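Local coordinates for thioesterase (Streptomyces coelicolor, PDB 3QMW), which probably hydrolyses thioesters as the alpha/beta-hydrolase-fold thioesterase RedJ of the prodiginine biosynthetic pathway, at residues A144-S149 with A187-D192; L148-L153 with R176-L181; F36-G41 with N238-N243. All coordinates share one frame; numbering follows the deposited sequence. Where two conformers were deposited one is given.

Contact 1: residues A144-S149 with A187-D192; sequences ADHTLS and ACERYD
A type I beta turn running from Asp145 to Leu148 is gripped at its start by the carboxylate of Glu189, at the end of helix 178-189. OE2 serves the main chain, OE1 chiefly the ring. OE2 takes the backbone N of Asp145 at 3.2 Å, a nearly straight bond (165°) that arrives on the syn side but well out of the carboxylate plane. OE1 accepts from the His146 ring, with ND1 2.5 Å from OE1, a distance too short to trust in detail, and more weakly from His146 N. The ring reaches this oxygen because CG of His146 sits between the backbone N and the carbonyl carbon (chi1 79°), which folds the imidazole back beside its own amide. Ring and carboxylate are strongly tilted against each other, their planes 55° apart, and OE1 lies at the ring edge, somewhat tilted from its plane. Thr147 CG2 lies over one face of the imidazole, toward the rim, while Thr147 OG1 donates back to Ala144 O, just ahead of the turn. Arg182 bonds the carbonyls of His146 and Leu148. The result is a His-carboxylate hydrogen bond joined to carboxylate-bound turn amides, tying a surface loop to a helix end.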
# COMPACT_ATOMS: atom_id res chain seq x y z
N ALA D 144 -4.75 -30.69 16.90
CA ALA D 144 -3.86 -31.80 16.54
C ALA D 144 -4.21 -32.29 15.13
O ALA D 144 -4.59 -33.44 14.94
CB ALA D 144 -4.01 -32.94 17.55
N ASP D 145 -4.07 -31.39 14.16
CA ASP D 145 -4.46 -31.68 12.78
C ASP D 145 -3.30 -32.27 11.97
O ASP D 145 -3.53 -32.85 10.91
CB ASP D 145 -5.02 -30.43 12.09
CG ASP D 145 -6.45 -30.11 12.53
OD1 ASP D 145 -6.78 -30.31 13.72
OD2 ASP D 145 -7.24 -29.66 11.68
N HIS D 146 -2.08 -32.13 12.47
CA HIS D 146 -0.94 -32.79 11.84
C HIS D 146 -1.00 -34.32 12.00
O HIS D 146 -0.33 -35.05 11.28
CB HIS D 146 0.39 -32.24 12.39
CG HIS D 146 0.77 -32.81 13.72
ND1 HIS D 146 0.13 -32.45 14.90
CD2 HIS D 146 1.73 -33.70 14.07
CE1 HIS D 146 0.68 -33.10 15.91
NE2 HIS D 146 1.65 -33.86 15.43
N THR D 147 -1.82 -34.78 12.95
CA THR D 147 -2.01 -36.21 13.19
C THR D 147 -3.14 -36.80 12.36
O THR D 147 -3.50 -37.96 12.55
CB THR D 147 -2.36 -36.47 14.67
OG1 THR D 147 -3.63 -35.90 14.99
CG2 THR D 147 -1.29 -35.88 15.58
N LEU D 148 -3.71 -36.01 11.45
CA LEU D 148 -4.84 -36.47 10.64
C LEU D 148 -4.35 -37.30 9.47
O LEU D 148 -3.15 -37.42 9.22
CB LEU D 148 -5.66 -35.27 10.13
CG LEU D 148 -6.63 -34.57 11.09
CD1 LEU D 148 -6.78 -33.08 10.75
CD2 LEU D 148 -8.00 -35.24 11.09
N SER D 149 -5.31 -37.87 8.75
CA SER D 149 -5.06 -38.51 7.47
C SER D 149 -4.80 -37.43 6.42
O SER D 149 -4.69 -36.26 6.75
CB SER D 149 -6.27 -39.33 7.08
OG SER D 149 -7.33 -38.47 6.68
N ALA D 187 5.17 -28.21 14.85
CA ALA D 187 5.80 -27.17 15.64
C ALA D 187 4.78 -26.20 16.24
O ALA D 187 5.11 -25.44 17.13
CB ALA D 187 6.81 -26.43 14.82
N CYS D 188 3.54 -26.23 15.75
CA CYS D 188 2.48 -25.31 16.22
C CYS D 188 1.56 -25.92 17.26
O CYS D 188 0.82 -25.20 17.93
CB CYS D 188 1.62 -24.85 15.04
SG CYS D 188 2.47 -23.81 13.85
N GLU D 189 1.58 -27.24 17.39
CA GLU D 189 0.62 -27.95 18.23
C GLU D 189 1.27 -28.69 19.40
O GLU D 189 0.61 -29.03 20.37
CB GLU D 189 -0.20 -28.89 17.35
CG GLU D 189 -0.91 -28.15 16.20
CD GLU D 189 -1.54 -29.09 15.17
OE1 GLU D 189 -1.08 -30.24 15.03
OE2 GLU D 189 -2.51 -28.67 14.50
N ARG D 190 2.58 -28.94 19.26
CA ARG D 190 3.44 -29.45 20.33
C ARG D 190 4.11 -28.28 21.04
O ARG D 190 4.88 -28.47 21.99
CB ARG D 190 4.53 -30.37 19.76
CG ARG D 190 4.04 -31.52 18.88
CD ARG D 190 3.21 -32.54 19.63
NE ARG D 190 3.96 -33.17 20.72
CZ ARG D 190 3.44 -34.01 21.61
NH1 ARG D 190 2.15 -34.35 21.56
NH2 ARG D 190 4.21 -34.52 22.57
N TYR D 191 3.87 -27.08 20.55
CA TYR D 191 4.32 -25.85 21.20
C TYR D 191 3.41 -25.60 22.38
O TYR D 191 2.19 -25.72 22.27
CB TYR D 191 4.23 -24.69 20.21
CG TYR D 191 4.61 -23.32 20.74
CD1 TYR D 191 5.94 -22.89 20.73
CD2 TYR D 191 3.64 -22.43 21.20
CE1 TYR D 191 6.29 -21.64 21.19
CE2 TYR D 191 3.98 -21.17 21.66
CZ TYR D 191 5.31 -20.78 21.65
OH TYR D 191 5.63 -19.53 22.10
N ASP D 192 4.01 -25.28 23.52
CA ASP D 192 3.26 -24.69 24.63
C ASP D 192 4.08 -23.54 25.18
O ASP D 192 5.29 -23.67 25.36
CB ASP D 192 2.91 -25.72 25.72
CG ASP D 192 1.54 -25.46 26.35
OD1 ASP D 192 0.52 -25.57 25.64
OD2 ASP D 192 1.48 -25.15 27.57

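Contact 2: residues L148-L153 with R176-L181; sequences LSDTAL and RRLPVL
Leu153, Leu178 and Leu181 form the tight side of this contact, where the first turn of helix 150-159 meets the first turn of helix 178-189. One methyl of Leu153 does most of the work: its CD2 lies 3.3 Å from CD2 of Leu178 and 3.6 Å from CD2 of Leu181. The two approaches differ. Leu153 and Leu181 meet tip to tip, whereas Leu153 and Leu178 run alongside one another in opposite directions. In Leu153 the branch carbon CG stands opposite the backbone N (chi1 -175°), which carries its methyls across to the other helix. All three leucines are buried.

The looser side is at Asp150, which is exposed to solvent. Here the Leu178 side chain crosses the carboxylate at a slant, and its other methyl, CD1, comes 3.5 Å from Asp150 OD2, a contact of van der Waals kind. The polar grip of this carboxylate lies elsewhere, in a salt bridge from OD1 to Arg182, one turn along helix 178-189. Ser149, just before Asp150, N-caps helix 150-159, its OG accepting from Ala152 N at 3.1 Å. No hydrogen bond links the two segments directly, so the two helix starts are held together by methyl packing inside, with the ion pair of Asp150 and Arg182 bridging the helices on the outer side.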
# COMPACT_ATOMS: atom_id res chain seq x y z
N LEU D 148 -3.71 -36.01 11.45
CA LEU D 148 -4.84 -36.47 10.64
C LEU D 148 -4.35 -37.30 9.47
O LEU D 148 -3.15 -37.42 9.22
CB LEU D 148 -5.66 -35.27 10.13
CG LEU D 148 -6.63 -34.57 11.09
CD1 LEU D 148 -6.78 -33.08 10.75
CD2 LEU D 148 -8.00 -35.24 11.09
N SER D 149 -5.31 -37.87 8.75
CA SER D 149 -5.06 -38.51 7.47
C SER D 149 -4.80 -37.43 6.42
O SER D 149 -4.69 -36.26 6.75
CB SER D 149 -6.27 -39.33 7.08
OG SER D 149 -7.33 -38.47 6.68
N ASP D 150 -4.72 -37.83 5.16
CA ASP D 150 -4.51 -36.86 4.09
C ASP D 150 -5.82 -36.25 3.63
O ASP D 150 -5.93 -35.04 3.51
CB ASP D 150 -3.80 -37.51 2.91
CG ASP D 150 -2.43 -38.01 3.29
OD1 ASP D 150 -2.07 -37.86 4.47
OD2 ASP D 150 -1.72 -38.54 2.42
N THR D 151 -6.82 -37.09 3.38
CA THR D 151 -8.12 -36.60 2.92
C THR D 151 -8.77 -35.68 3.96
O THR D 151 -9.40 -34.68 3.60
CB THR D 151 -9.06 -37.75 2.54
OG1 THR D 151 -8.72 -38.91 3.31
CG2 THR D 151 -8.93 -38.08 1.04
N ALA D 152 -8.59 -35.99 5.24
CA ALA D 152 -9.05 -35.11 6.32
C ALA D 152 -8.28 -33.79 6.31
O ALA D 152 -8.88 -32.72 6.43
CB ALA D 152 -8.91 -35.78 7.68
N LEU D 153 -6.96 -33.88 6.17
CA LEU D 153 -6.09 -32.71 6.18
C LEU D 153 -6.22 -31.90 4.90
O LEU D 153 -5.97 -30.70 4.89
CB LEU D 153 -4.63 -33.16 6.35
CG LEU D 153 -3.58 -32.07 6.50
CD1 LEU D 153 -3.84 -31.28 7.77
CD2 LEU D 153 -2.19 -32.68 6.50
N ARG D 176 2.68 -33.45 -2.78
CA ARG D 176 4.13 -33.42 -2.59
C ARG D 176 4.59 -32.77 -1.29
O ARG D 176 5.62 -33.19 -0.72
CB ARG D 176 4.82 -32.71 -3.76
CG ARG D 176 6.19 -32.13 -3.36
CD ARG D 176 7.00 -31.63 -4.51
NE ARG D 176 7.93 -32.64 -4.99
CZ ARG D 176 8.99 -32.39 -5.76
NH1 ARG D 176 9.27 -31.15 -6.15
NH2 ARG D 176 9.78 -33.39 -6.15
N ARG D 177 3.87 -31.76 -0.81
CA ARG D 177 4.33 -31.00 0.35
C ARG D 177 3.66 -31.41 1.66
O ARG D 177 3.78 -30.69 2.66
CB ARG D 177 4.18 -29.49 0.09
CG ARG D 177 4.95 -29.02 -1.15
CD ARG D 177 5.50 -27.60 -1.01
NE ARG D 177 6.49 -27.29 -2.05
CZ ARG D 177 7.64 -27.94 -2.21
NH1 ARG D 177 7.94 -28.95 -1.40
NH2 ARG D 177 8.47 -27.59 -3.17
N LEU D 178 2.96 -32.55 1.67
CA LEU D 178 2.31 -33.08 2.90
C LEU D 178 3.25 -33.37 4.08
O LEU D 178 2.92 -33.02 5.22
CB LEU D 178 1.48 -34.32 2.59
CG LEU D 178 -0.00 -34.06 2.41
CD1 LEU D 178 -0.67 -35.28 1.81
CD2 LEU D 178 -0.62 -33.70 3.75
N PRO D 179 4.38 -34.05 3.84
CA PRO D 179 5.39 -34.14 4.89
C PRO D 179 5.70 -32.81 5.54
O PRO D 179 5.71 -32.69 6.76
CB PRO D 179 6.62 -34.68 4.15
CG PRO D 179 6.11 -35.29 2.89
CD PRO D 179 4.63 -35.05 2.79
N VAL D 180 5.96 -31.80 4.71
CA VAL D 180 6.46 -30.51 5.17
C VAL D 180 5.36 -29.74 5.87
O VAL D 180 5.62 -29.04 6.84
CB VAL D 180 7.02 -29.71 4.02
CG1 VAL D 180 7.89 -28.62 4.54
CG2 VAL D 180 7.83 -30.62 3.11
N LEU D 181 4.13 -29.90 5.39
CA LEU D 181 2.96 -29.42 6.11
C LEU D 181 2.92 -30.03 7.51
O LEU D 181 2.95 -29.31 8.50
CB LEU D 181 1.68 -29.77 5.34
CG LEU D 181 0.36 -29.28 5.95
CD1 LEU D 181 0.38 -27.78 6.21
CD2 LEU D 181 -0.83 -29.64 5.06

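Contact 3: residues F36-G41 with N238-N243; sequences FPYAGG and NHFFLN
Tyr38 and Phe240 meet as a T-shaped pair, with Phe240 giving the edge and Tyr38 the face. The ring planes stand at 79° and the centroids are 5.0 Å apart. A single atom makes the approach: Phe240 CE2 sits over the middle of the tyrosine ring, 3.6 Å from Tyr38 CE2. The chi1 of 43° in Tyr38, which places CG between the backbone N and the carbonyl carbon, swings the ring out toward the 238-243 loop. Farther along the same ring, Asn243 crosses at about a right angle, its amide plane turned 77° from the ring. Its OD1, oblique to the ring, lies 3.1 Å from Tyr38 OH. An alanine in place of Tyr38 would strip the edge of Phe240 of its aromatic face and is likely to leave that ring freer to turn. From Tyr38 to Gly41 the chain makes a type II beta turn, with Gly41 N bonded to Tyr38 O and Gly40 at positive phi. Phe240 follows His239, whose NE2 and ND1 bond to Ser105 and Asp211, consistent with a Ser-His-Asp triad on a nucleophile elbow. Tyr38 also touches Ser105 and His104. The contact thus joins the loop after strand 31-36 to the loop after strand 230-235, across the end of strand 99-104, with Ala39 against helix 106-120 and Leu242 against helix 246-258.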
# COMPACT_ATOMS: atom_id res chain seq x y z
N PHE D 36 7.93 -14.79 6.97
CA PHE D 36 7.76 -16.20 7.30
C PHE D 36 6.45 -16.75 6.77
O PHE D 36 5.39 -16.17 7.02
CB PHE D 36 7.82 -16.40 8.80
CG PHE D 36 9.16 -16.11 9.37
CD1 PHE D 36 9.36 -15.01 10.20
CD2 PHE D 36 10.25 -16.91 9.05
CE1 PHE D 36 10.61 -14.73 10.72
CE2 PHE D 36 11.52 -16.64 9.57
CZ PHE D 36 11.70 -15.55 10.40
N PRO D 37 6.51 -17.89 6.03
CA PRO D 37 5.30 -18.43 5.43
C PRO D 37 4.42 -19.20 6.39
O PRO D 37 4.76 -19.38 7.55
CB PRO D 37 5.84 -19.38 4.34
CG PRO D 37 7.28 -19.06 4.21
CD PRO D 37 7.70 -18.62 5.56
N TYR D 38 3.29 -19.64 5.87
CA TYR D 38 2.36 -20.41 6.67
C TYR D 38 2.80 -21.86 6.65
O TYR D 38 3.74 -22.23 5.92
CB TYR D 38 0.91 -20.26 6.15
CG TYR D 38 0.76 -20.31 4.65
CD1 TYR D 38 0.59 -19.15 3.91
CD2 TYR D 38 0.78 -21.52 3.98
CE1 TYR D 38 0.44 -19.19 2.51
CE2 TYR D 38 0.65 -21.57 2.60
CZ TYR D 38 0.48 -20.40 1.87
OH TYR D 38 0.35 -20.44 0.50
N ALA D 39 2.12 -22.66 7.47
CA ALA D 39 2.34 -24.10 7.53
C ALA D 39 2.18 -24.69 6.16
O ALA D 39 1.11 -24.57 5.57
CB ALA D 39 1.35 -24.75 8.48
N GLY D 40 3.24 -25.33 5.67
CA GLY D 40 3.23 -26.04 4.39
C GLY D 40 3.59 -25.11 3.24
O GLY D 40 3.54 -25.52 2.06
N GLY D 41 3.98 -23.89 3.59
CA GLY D 41 4.17 -22.83 2.62
C GLY D 41 5.61 -22.71 2.22
O GLY D 41 6.48 -23.36 2.78
N ASN D 238 -10.45 -14.72 4.65
CA ASN D 238 -10.25 -15.97 5.37
C ASN D 238 -8.80 -16.18 5.82
O ASN D 238 -7.95 -15.32 5.62
CB ASN D 238 -10.77 -17.14 4.52
CG ASN D 238 -10.01 -17.33 3.21
OD1 ASN D 238 -8.83 -16.98 3.09
ND2 ASN D 238 -10.68 -17.93 2.22
N HIS D 239 -8.55 -17.32 6.45
CA HIS D 239 -7.22 -17.67 6.93
C HIS D 239 -6.16 -17.61 5.83
O HIS D 239 -4.99 -17.38 6.12
CB HIS D 239 -7.26 -19.08 7.55
CG HIS D 239 -6.05 -19.43 8.35
ND1 HIS D 239 -6.01 -19.29 9.73
CD2 HIS D 239 -4.85 -19.93 7.99
CE1 HIS D 239 -4.83 -19.69 10.17
NE2 HIS D 239 -4.11 -20.08 9.14
N PHE D 240 -6.57 -17.82 4.58
CA PHE D 240 -5.64 -17.86 3.44
C PHE D 240 -5.71 -16.64 2.49
O PHE D 240 -5.17 -16.69 1.37
CB PHE D 240 -5.83 -19.16 2.65
CG PHE D 240 -5.02 -20.30 3.16
CD1 PHE D 240 -5.59 -21.27 3.98
CD2 PHE D 240 -3.67 -20.40 2.84
CE1 PHE D 240 -4.83 -22.33 4.46
CE2 PHE D 240 -2.90 -21.45 3.31
CZ PHE D 240 -3.49 -22.42 4.13
N PHE D 241 -6.34 -15.56 2.93
CA PHE D 241 -6.40 -14.32 2.14
C PHE D 241 -5.06 -13.95 1.47
O PHE D 241 -5.05 -13.42 0.35
CB PHE D 241 -6.93 -13.14 3.00
CG PHE D 241 -5.94 -12.62 4.03
CD1 PHE D 241 -4.81 -11.90 3.65
CD2 PHE D 241 -6.17 -12.81 5.38
CE1 PHE D 241 -3.93 -11.42 4.60
CE2 PHE D 241 -5.29 -12.32 6.34
CZ PHE D 241 -4.17 -11.63 5.95
N LEU D 242 -3.95 -14.25 2.15
CA LEU D 242 -2.60 -13.86 1.74
C LEU D 242 -2.22 -14.25 0.32
O LEU D 242 -1.38 -13.60 -0.31
CB LEU D 242 -1.57 -14.46 2.72
CG LEU D 242 -0.14 -13.93 2.60
CD1 LEU D 242 -0.15 -12.44 2.83
CD2 LEU D 242 0.77 -14.60 3.58
N ASN D 243 -2.82 -15.32 -0.19
CA ASN D 243 -2.52 -15.80 -1.53
C ASN D 243 -2.87 -14.77 -2.61
O ASN D 243 -2.08 -14.53 -3.52
CB ASN D 243 -3.25 -17.12 -1.81
CG ASN D 243 -2.92 -18.20 -0.78
OD1 ASN D 243 -1.77 -18.34 -0.34
ND2 ASN D 243 -3.94 -18.97 -0.40

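How the contacts relate
Contacts 1 and 2 share Leu148 and Ser149 and both use helix 178-189, the first near its end, the second at its start; their centres are 12 Å apart, and Asp145 O packs 3.5 Å from Leu153 CD1. Arg182 serves both. Contact 3, which carries the histidine of the probable triad, lies about 15 Å from contact 2 and 17 Å from contact 1 between centres. It meets contact 2, Leu181 CD1 lying 3.3 Å from Ala39 O, but stays about 6 Å from contact 1 at the nearest atoms. The helical insertion between strands 129-132 and 203-208, consistent with a thioesterase lid, abuts loop 36-41, next to the probable active site, where a PEG molecule is bound.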